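Local coordinates for protein alginate lyase (Chitinophaga sp. MD30, PDB 6KCW) that cleaves the polysaccharide alginate as a lyase of polysaccharide lyase family 36, probably by beta-elimination at its glycosidic bonds, at residues G16-G21 / S36-S41; G59-I64 / T210-R215. All blocks are in the same frame, centred on the assembly; numbering follows the deposited sequence.

In the fold
Contact 1 (16-21 with 36-41) and contact 2 (59-64 with 210-215) belong to the two antiparallel sheets of a beta-sandwich, their centres about 14 Å apart. R37 joins them directly: its NH1 lies 2.8 Å from G59 O, a weak hydrogen bond between segment 36-41 of contact 1 and the start of contact 2. The calcium ion, held by N9, N11, G43 and D233, is nearer to contact 1, about 7 Å from the side chain of I40 against about 13 Å from that of F211. On contact 2, a bound phosphate, probably from the crystallisation liquor, lies about 5 Å from the side chain of F214.

Contact 1 of 2, residues G16-G21 / S36-S41; sequences GAYSSG and SRSYIS
S38 OG takes part in two hydrogen bonds: it donates to Y18 O at 2.6 Å and is also bonded to the indole NE1 of W33. Its first torsion (chi1 49°) sets OG between the backbone N and carbonyl carbon of S38, facing the Y18 carbonyl. The backbone adds a second bond between the same two residues, Y18 N to S38 O at 2.9 Å, with the donor lifted out of the carbonyl plane. Further along, G16 and I40 form an antiparallel hydrogen-bonded pair: G16 N reaches I40 O, in the carbonyl plane, at 2.9 Å and I40 N returns a bond to G16 O. A17 and Y39 are the adjoining non-hydrogen-bonded pair.

With chi1 at 179° the Y39 side chain extends away from its own backbone N, which lays the ring across the G16 backbone. G16 N stands 3.6 Å above one ring face, toward the rim, and Y39 CE2 comes to 3.3 Å from G16 CA. At its backbone angles G16 could hardly be anything but glycine, since a CB would jam against the preceding carbonyl. The Y18 ring has a different set of neighbours: S38 CB lies at its edge, 3.9 Å from CD2, while I40 CD1 meets Y18 CD1 at 3.8 Å from an oblique direction. The phenol end passes beyond this strand pair to bond D26, and W10 and Y13 pack edge-to-face with the ring.

Strand 16-17 thus lies along strand 38-41, whose other neighbour is strand 44-49. Right after the pairing, S19 takes the N-cap position of helix 20-27, and Y18 packs on A23 and F27 of that helix.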
ATOM      1  N   GLY A  16      -3.300  -8.008 -21.760  1.00 46.09           N
ATOM      2  CA  GLY A  16      -2.003  -7.711 -22.333  1.00 45.46           C
ATOM      3  C   GLY A  16      -1.274  -6.651 -21.530  1.00 47.51           C
ATOM      4  O   GLY A  16      -1.826  -5.998 -20.656  1.00 43.01           O
ATOM      5  N   ALA A  17       0.004  -6.485 -21.892  1.00 48.03           N
ATOM      6  CA  ALA A  17       0.922  -5.668 -21.112  1.00 43.28           C
ATOM      7  C   ALA A  17       0.371  -4.263 -20.903  1.00 43.71           C
ATOM      8  O   ALA A  17      -0.294  -3.686 -21.770  1.00 42.64           O
ATOM      9  CB  ALA A  17       2.293  -5.603 -21.796  1.00 39.36           C
ATOM     10  N   TYR A  18       0.662  -3.728 -19.726  1.00 43.33           N
ATOM     11  CA  TYR A  18       0.265  -2.396 -19.294  1.00 43.62           C
ATOM     12  C   TYR A  18       1.547  -1.575 -19.208  1.00 49.50           C
ATOM     13  O   TYR A  18       2.443  -1.889 -18.412  1.00 44.87           O
ATOM     14  CB  TYR A  18      -0.459  -2.496 -17.952  1.00 44.32           C
ATOM     15  CG  TYR A  18      -1.098  -1.239 -17.396  1.00 46.21           C
ATOM     16  CD1 TYR A  18      -2.304  -0.766 -17.893  1.00 40.61           C
ATOM     17  CD2 TYR A  18      -0.530  -0.572 -16.305  1.00 47.16           C
ATOM     18  CE1 TYR A  18      -2.905   0.367 -17.358  1.00 45.05           C
ATOM     19  CE2 TYR A  18      -1.117   0.560 -15.762  1.00 42.49           C
ATOM     20  CZ  TYR A  18      -2.309   1.024 -16.289  1.00 47.00           C
ATOM     21  OH  TYR A  18      -2.899   2.153 -15.749  1.00 46.26           O
ATOM     22  N   SER A  19       1.653  -0.558 -20.052  1.00 49.88           N
ATOM     23  CA  SER A  19       2.911   0.149 -20.208  1.00 49.47           C
ATOM     24  C   SER A  19       3.042   1.244 -19.155  1.00 46.89           C
ATOM     25  O   SER A  19       2.115   1.521 -18.394  1.00 48.25           O
ATOM     26  CB  SER A  19       3.008   0.747 -21.608  1.00 45.46           C
ATOM     27  OG  SER A  19       2.186   1.895 -21.701  1.00 44.13           O
ATOM     28  N   SER A  20       4.224   1.873 -19.116  1.00 46.67           N
ATOM     29  CA  SER A  20       4.388   3.050 -18.271  1.00 47.45           C
ATOM     30  C   SER A  20       3.437   4.157 -18.700  1.00 43.72           C
ATOM     31  O   SER A  20       2.781   4.781 -17.857  1.00 43.47           O
ATOM     32  CB  SER A  20       5.838   3.555 -18.300  1.00 48.63           C
ATOM     33  OG  SER A  20       6.691   2.698 -19.036  1.00 51.00           O
ATOM     34  N   GLY A  21       3.339   4.403 -20.008  1.00 45.03           N
ATOM     35  CA  GLY A  21       2.457   5.452 -20.497  1.00 44.52           C
ATOM     36  C   GLY A  21       1.004   5.251 -20.098  1.00 44.36           C
ATOM     37  O   GLY A  21       0.305   6.216 -19.785  1.00 48.69           O
ATOM     38  N   SER A  36       7.334  -4.347 -17.372  1.00 50.00           N
ATOM     39  CA  SER A  36       7.586  -5.779 -17.395  1.00 47.31           C
ATOM     40  C   SER A  36       6.822  -6.519 -16.305  1.00 48.97           C
ATOM     41  O   SER A  36       6.706  -7.749 -16.379  1.00 45.36           O
ATOM     42  CB  SER A  36       9.096  -6.021 -17.260  1.00 49.62           C
ATOM     43  OG  SER A  36       9.444  -7.379 -17.455  1.00 48.11           O
ATOM     44  N   ARG A  37       6.302  -5.803 -15.297  1.00 47.43           N
ATOM     45  CA  ARG A  37       5.545  -6.418 -14.212  1.00 45.79           C
ATOM     46  C   ARG A  37       4.087  -5.962 -14.147  1.00 49.07           C
ATOM     47  O   ARG A  37       3.371  -6.363 -13.222  1.00 48.29           O
ATOM     48  CB  ARG A  37       6.209  -6.140 -12.859  1.00 50.33           C
ATOM     49  CG  ARG A  37       7.696  -5.907 -12.887  1.00 52.72           C
ATOM     50  CD  ARG A  37       8.427  -7.163 -12.470  1.00 50.38           C
ATOM     51  NE  ARG A  37       9.810  -7.116 -12.881  1.00 48.30           N
ATOM     52  CZ  ARG A  37      10.750  -6.471 -12.207  1.00 46.11           C
ATOM     53  NH1 ARG A  37      10.462  -5.812 -11.094  1.00 46.05           N
ATOM     54  NH2 ARG A  37      12.007  -6.455 -12.643  1.00 46.95           N
ATOM     55  N   SER A  38       3.621  -5.134 -15.081  1.00 48.21           N
ATOM     56  CA  SER A  38       2.234  -4.692 -15.091  1.00 46.15           C
ATOM     57  C   SER A  38       1.559  -5.200 -16.353  1.00 48.39           C
ATOM     58  O   SER A  38       2.054  -4.980 -17.466  1.00 47.02           O
ATOM     59  CB  SER A  38       2.119  -3.174 -14.990  1.00 46.04           C
ATOM     60  OG  SER A  38       2.980  -2.552 -15.919  1.00 52.15           O
ATOM     61  N   TYR A  39       0.429  -5.875 -16.161  1.00 45.01           N
ATOM     62  CA  TYR A  39      -0.238  -6.632 -17.207  1.00 42.70           C
ATOM     63  C   TYR A  39      -1.725  -6.628 -16.881  1.00 45.15           C
ATOM     64  O   TYR A  39      -2.104  -6.921 -15.739  1.00 43.62           O
ATOM     65  CB  TYR A  39       0.321  -8.060 -17.262  1.00 42.35           C
ATOM     66  CG  TYR A  39      -0.307  -8.968 -18.296  1.00 46.69           C
ATOM     67  CD1 TYR A  39      -1.441  -9.724 -17.995  1.00 46.96           C
ATOM     68  CD2 TYR A  39       0.247  -9.093 -19.568  1.00 45.64           C
ATOM     69  CE1 TYR A  39      -2.018 -10.567 -18.946  1.00 46.91           C
ATOM     70  CE2 TYR A  39      -0.319  -9.932 -20.517  1.00 43.99           C
ATOM     71  CZ  TYR A  39      -1.455 -10.660 -20.204  1.00 46.75           C
ATOM     72  OH  TYR A  39      -2.026 -11.497 -21.139  1.00 48.36           O
ATOM     73  N   ILE A  40      -2.554  -6.252 -17.854  1.00 41.25           N
ATOM     74  CA  ILE A  40      -3.998  -6.354 -17.689  1.00 40.31           C
ATOM     75  C   ILE A  40      -4.399  -7.795 -17.962  1.00 41.81           C
ATOM     76  O   ILE A  40      -4.234  -8.300 -19.076  1.00 40.36           O
ATOM     77  CB  ILE A  40      -4.754  -5.386 -18.611  1.00 42.42           C
ATOM     78  CG1 ILE A  40      -4.339  -3.947 -18.355  1.00 40.81           C
ATOM     79  CG2 ILE A  40      -6.265  -5.473 -18.340  1.00 42.12           C
ATOM     80  CD1 ILE A  40      -4.827  -3.421 -16.990  1.00 46.88           C
ATOM     81  N   SER A  41      -4.924  -8.456 -16.944  1.00 41.25           N
ATOM     82  CA  SER A  41      -5.402  -9.828 -17.044  1.00 42.78           C
ATOM     83  C   SER A  41      -6.909  -9.810 -16.781  1.00 47.96           C
ATOM     84  O   SER A  41      -7.346  -9.708 -15.628  1.00 50.08           O
ATOM     85  CB  SER A  41      -4.651 -10.725 -16.061  1.00 40.66           C
ATOM     86  OG  SER A  41      -5.205 -12.029 -16.020  1.00 46.71           O
TER

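Contact 2 of 2, residues G59-I64 / T210-R215; sequences GLISNI and TFHTFR
Strands 60-64 and 210-215 run antiparallel, their axes 4.9 Å apart and their directions at 165°, as neighbours in one sheet of the jelly-roll beta-sandwich expected of the concanavalin-like clan. L60-T213 and S62-F211 are the hydrogen-bonded pairs, alternating with the non-hydrogen-bonded pairs I61-H212 and N63-T210. L60 N and T213 O are 2.9 Å apart, while the bond from S62 N to F211 O is longer at 3.2 Å.

On the face bearing I61, N63, T210 and H212, the histidine is fixed by what surrounds its ring. H212 CG sits beside the backbone N (chi1 -68°), which carries NE2 to N63 OD1 at 2.9 Å in a nearly straight bond close to the ring plane; amide and ring are turned 57° apart. T210 CB lies over one ring face and I61 CG2 over the opposite one, a CH-pi contact 3.7 Å from the centroid. ND1 hydrogen-bonds R117, so both ring nitrogens are engaged. A leucine in place of H212 would probably leave N63 OD1 without this donor, take from R117 NH1 the acceptor at ND1 and remove the flat surface under I61 CG2.

On the other face L60, F211 and T213 pack on V47 and S62 on A30, while F211 stacks on F94. L60 CD2 touches F211 CE2 at 3.9 Å, while I64 lies alongside F211. T213 OG1 hydrogen-bonds Y232 OH. Back on the H212 face, I61 CD1 rests over the F214 ring, toward the rim, 3.4 Å from F214 CD1.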
ATOM      1  N   GLY A  59       9.629  -6.447  -7.984  1.00 42.97           N
ATOM      2  CA  GLY A  59       8.249  -6.030  -7.869  1.00 45.17           C
ATOM      3  C   GLY A  59       8.005  -4.713  -8.582  1.00 43.30           C
ATOM      4  O   GLY A  59       8.711  -4.341  -9.513  1.00 46.02           O
ATOM      5  N   LEU A  60       6.990  -3.996  -8.108  1.00 39.85           N
ATOM      6  CA  LEU A  60       6.601  -2.726  -8.705  1.00 38.33           C
ATOM      7  C   LEU A  60       6.294  -1.746  -7.586  1.00 38.16           C
ATOM      8  O   LEU A  60       5.359  -1.957  -6.803  1.00 39.49           O
ATOM      9  CB  LEU A  60       5.402  -2.912  -9.643  1.00 37.69           C
ATOM     10  CG  LEU A  60       4.691  -1.649 -10.140  1.00 42.23           C
ATOM     11  CD1 LEU A  60       5.560  -0.901 -11.122  1.00 43.33           C
ATOM     12  CD2 LEU A  60       3.361  -1.991 -10.778  1.00 40.82           C
ATOM     13  N   ILE A  61       7.084  -0.679  -7.512  1.00 41.61           N
ATOM     14  CA  ILE A  61       7.092   0.246  -6.378  1.00 40.02           C
ATOM     15  C   ILE A  61       6.972   1.653  -6.953  1.00 43.04           C
ATOM     16  O   ILE A  61       7.968   2.232  -7.408  1.00 41.67           O
ATOM     17  CB  ILE A  61       8.355   0.113  -5.521  1.00 39.57           C
ATOM     18  CG1 ILE A  61       8.519  -1.314  -4.996  1.00 37.72           C
ATOM     19  CG2 ILE A  61       8.336   1.123  -4.362  1.00 39.98           C
ATOM     20  CD1 ILE A  61       9.658  -1.428  -3.979  1.00 37.03           C
ATOM     21  N   SER A  62       5.758   2.204  -6.948  1.00 42.33           N
ATOM     22  CA  SER A  62       5.513   3.522  -7.512  1.00 44.31           C
ATOM     23  C   SER A  62       4.825   4.403  -6.481  1.00 45.46           C
ATOM     24  O   SER A  62       3.975   3.938  -5.718  1.00 42.97           O
ATOM     25  CB  SER A  62       4.658   3.440  -8.792  1.00 47.00           C
ATOM     26  OG  SER A  62       4.683   4.667  -9.510  1.00 46.18           O
ATOM     27  N   ASN A  63       5.211   5.673  -6.454  1.00 43.95           N
ATOM     28  CA  ASN A  63       4.587   6.677  -5.609  1.00 42.36           C
ATOM     29  C   ASN A  63       3.854   7.652  -6.515  1.00 42.05           C
ATOM     30  O   ASN A  63       4.484   8.345  -7.316  1.00 46.39           O
ATOM     31  CB  ASN A  63       5.638   7.396  -4.761  1.00 42.72           C
ATOM     32  CG  ASN A  63       6.495   6.429  -3.982  1.00 44.15           C
ATOM     33  OD1 ASN A  63       5.972   5.571  -3.276  1.00 46.50           O
ATOM     34  ND2 ASN A  63       7.821   6.541  -4.123  1.00 46.61           N
ATOM     35  N   ILE A  64       2.533   7.710  -6.392  1.00 47.13           N
ATOM     36  CA  ILE A  64       1.734   8.596  -7.229  1.00 43.09           C
ATOM     37  C   ILE A  64       1.530   9.903  -6.478  1.00 45.32           C
ATOM     38  O   ILE A  64       0.851   9.946  -5.447  1.00 44.54           O
ATOM     39  CB  ILE A  64       0.394   7.975  -7.622  1.00 40.51           C
ATOM     40  CG1 ILE A  64       0.602   6.667  -8.378  1.00 43.52           C
ATOM     41  CG2 ILE A  64      -0.361   8.940  -8.501  1.00 45.45           C
ATOM     42  CD1 ILE A  64       0.599   5.440  -7.508  1.00 44.28           C
ATOM     43  N   THR A 210       0.751   5.587  -2.371  1.00 37.11           N
ATOM     44  CA  THR A 210       1.711   4.521  -2.593  1.00 35.94           C
ATOM     45  C   THR A 210       1.037   3.346  -3.280  1.00 38.08           C
ATOM     46  O   THR A 210      -0.070   2.947  -2.918  1.00 36.61           O
ATOM     47  CB  THR A 210       2.324   4.041  -1.280  1.00 39.03           C
ATOM     48  OG1 THR A 210       1.296   3.518  -0.435  1.00 39.55           O
ATOM     49  CG2 THR A 210       3.049   5.186  -0.555  1.00 39.63           C
ATOM     50  N   PHE A 211       1.716   2.792  -4.276  1.00 39.33           N
ATOM     51  CA  PHE A 211       1.296   1.559  -4.946  1.00 40.87           C
ATOM     52  C   PHE A 211       2.493   0.621  -4.875  1.00 42.83           C
ATOM     53  O   PHE A 211       3.305   0.552  -5.803  1.00 44.45           O
ATOM     54  CB  PHE A 211       0.847   1.814  -6.376  1.00 36.87           C
ATOM     55  CG  PHE A 211       0.393   0.578  -7.090  1.00 41.82           C
ATOM     56  CD1 PHE A 211      -0.148  -0.487  -6.379  1.00 40.35           C
ATOM     57  CD2 PHE A 211       0.516   0.465  -8.472  1.00 40.40           C
ATOM     58  CE1 PHE A 211      -0.561  -1.634  -7.035  1.00 41.50           C
ATOM     59  CE2 PHE A 211       0.103  -0.679  -9.135  1.00 37.53           C
ATOM     60  CZ  PHE A 211      -0.429  -1.732  -8.415  1.00 42.09           C
ATOM     61  N   HIS A 212       2.616  -0.080  -3.752  1.00 41.55           N
ATOM     62  CA  HIS A 212       3.773  -0.922  -3.482  1.00 40.77           C
ATOM     63  C   HIS A 212       3.358  -2.385  -3.542  1.00 41.77           C
ATOM     64  O   HIS A 212       2.477  -2.815  -2.784  1.00 41.11           O
ATOM     65  CB  HIS A 212       4.393  -0.579  -2.124  1.00 42.70           C
ATOM     66  CG  HIS A 212       5.030   0.776  -2.081  1.00 40.52           C
ATOM     67  ND1 HIS A 212       5.777   1.212  -1.013  1.00 36.76           N
ATOM     68  CD2 HIS A 212       5.028   1.790  -2.977  1.00 41.64           C
ATOM     69  CE1 HIS A 212       6.206   2.439  -1.248  1.00 38.20           C
ATOM     70  NE2 HIS A 212       5.761   2.815  -2.432  1.00 36.99           N
ATOM     71  N   THR A 213       3.971  -3.130  -4.469  1.00 41.40           N
ATOM     72  CA  THR A 213       3.808  -4.580  -4.589  1.00 38.88           C
ATOM     73  C   THR A 213       5.204  -5.179  -4.657  1.00 41.97           C
ATOM     74  O   THR A 213       5.799  -5.241  -5.737  1.00 42.80           O
ATOM     75  CB  THR A 213       3.007  -4.969  -5.817  1.00 38.29           C
ATOM     76  OG1 THR A 213       1.799  -4.195  -5.873  1.00 45.58           O
ATOM     77  CG2 THR A 213       2.655  -6.454  -5.762  1.00 37.54           C
ATOM     78  N   PHE A 214       5.731  -5.609  -3.510  1.00 43.87           N
ATOM     79  CA  PHE A 214       7.063  -6.198  -3.479  1.00 36.73           C
ATOM     80  C   PHE A 214       7.210  -7.076  -2.245  1.00 35.91           C
ATOM     81  O   PHE A 214       6.489  -6.922  -1.253  1.00 36.12           O
ATOM     82  CB  PHE A 214       8.147  -5.120  -3.526  1.00 36.30           C
ATOM     83  CG  PHE A 214       8.225  -4.252  -2.293  1.00 41.64           C
ATOM     84  CD1 PHE A 214       7.406  -3.136  -2.152  1.00 38.35           C
ATOM     85  CD2 PHE A 214       9.165  -4.524  -1.293  1.00 41.21           C
ATOM     86  CE1 PHE A 214       7.514  -2.318  -1.034  1.00 41.92           C
ATOM     87  CE2 PHE A 214       9.270  -3.722  -0.171  1.00 38.14           C
ATOM     88  CZ  PHE A 214       8.446  -2.614  -0.040  1.00 42.57           C
ATOM     89  N   ARG A 215       8.138  -8.023  -2.338  1.00 35.44           N
ATOM     90  CA  ARG A 215       8.468  -8.904  -1.230  1.00 38.99           C
ATOM     91  C   ARG A 215       9.522  -8.255  -0.337  1.00 41.13           C
ATOM     92  O   ARG A 215      10.421  -7.556  -0.816  1.00 39.90           O
ATOM     93  CB  ARG A 215       8.974 -10.254  -1.736  1.00 38.12           C
ATOM     94  CG  ARG A 215       7.956 -11.075  -2.502  1.00 39.87           C
ATOM     95  CD  ARG A 215       8.426 -12.515  -2.645  1.00 39.39           C
ATOM     96  NE  ARG A 215       7.572 -13.275  -3.542  1.00 41.95           N
ATOM     97  CZ  ARG A 215       6.529 -14.010  -3.160  1.00 43.02           C
ATOM     98  NH1 ARG A 215       6.195 -14.104  -1.876  1.00 41.19           N
ATOM     99  NH2 ARG A 215       5.819 -14.657  -4.066  1.00 36.76           N
TER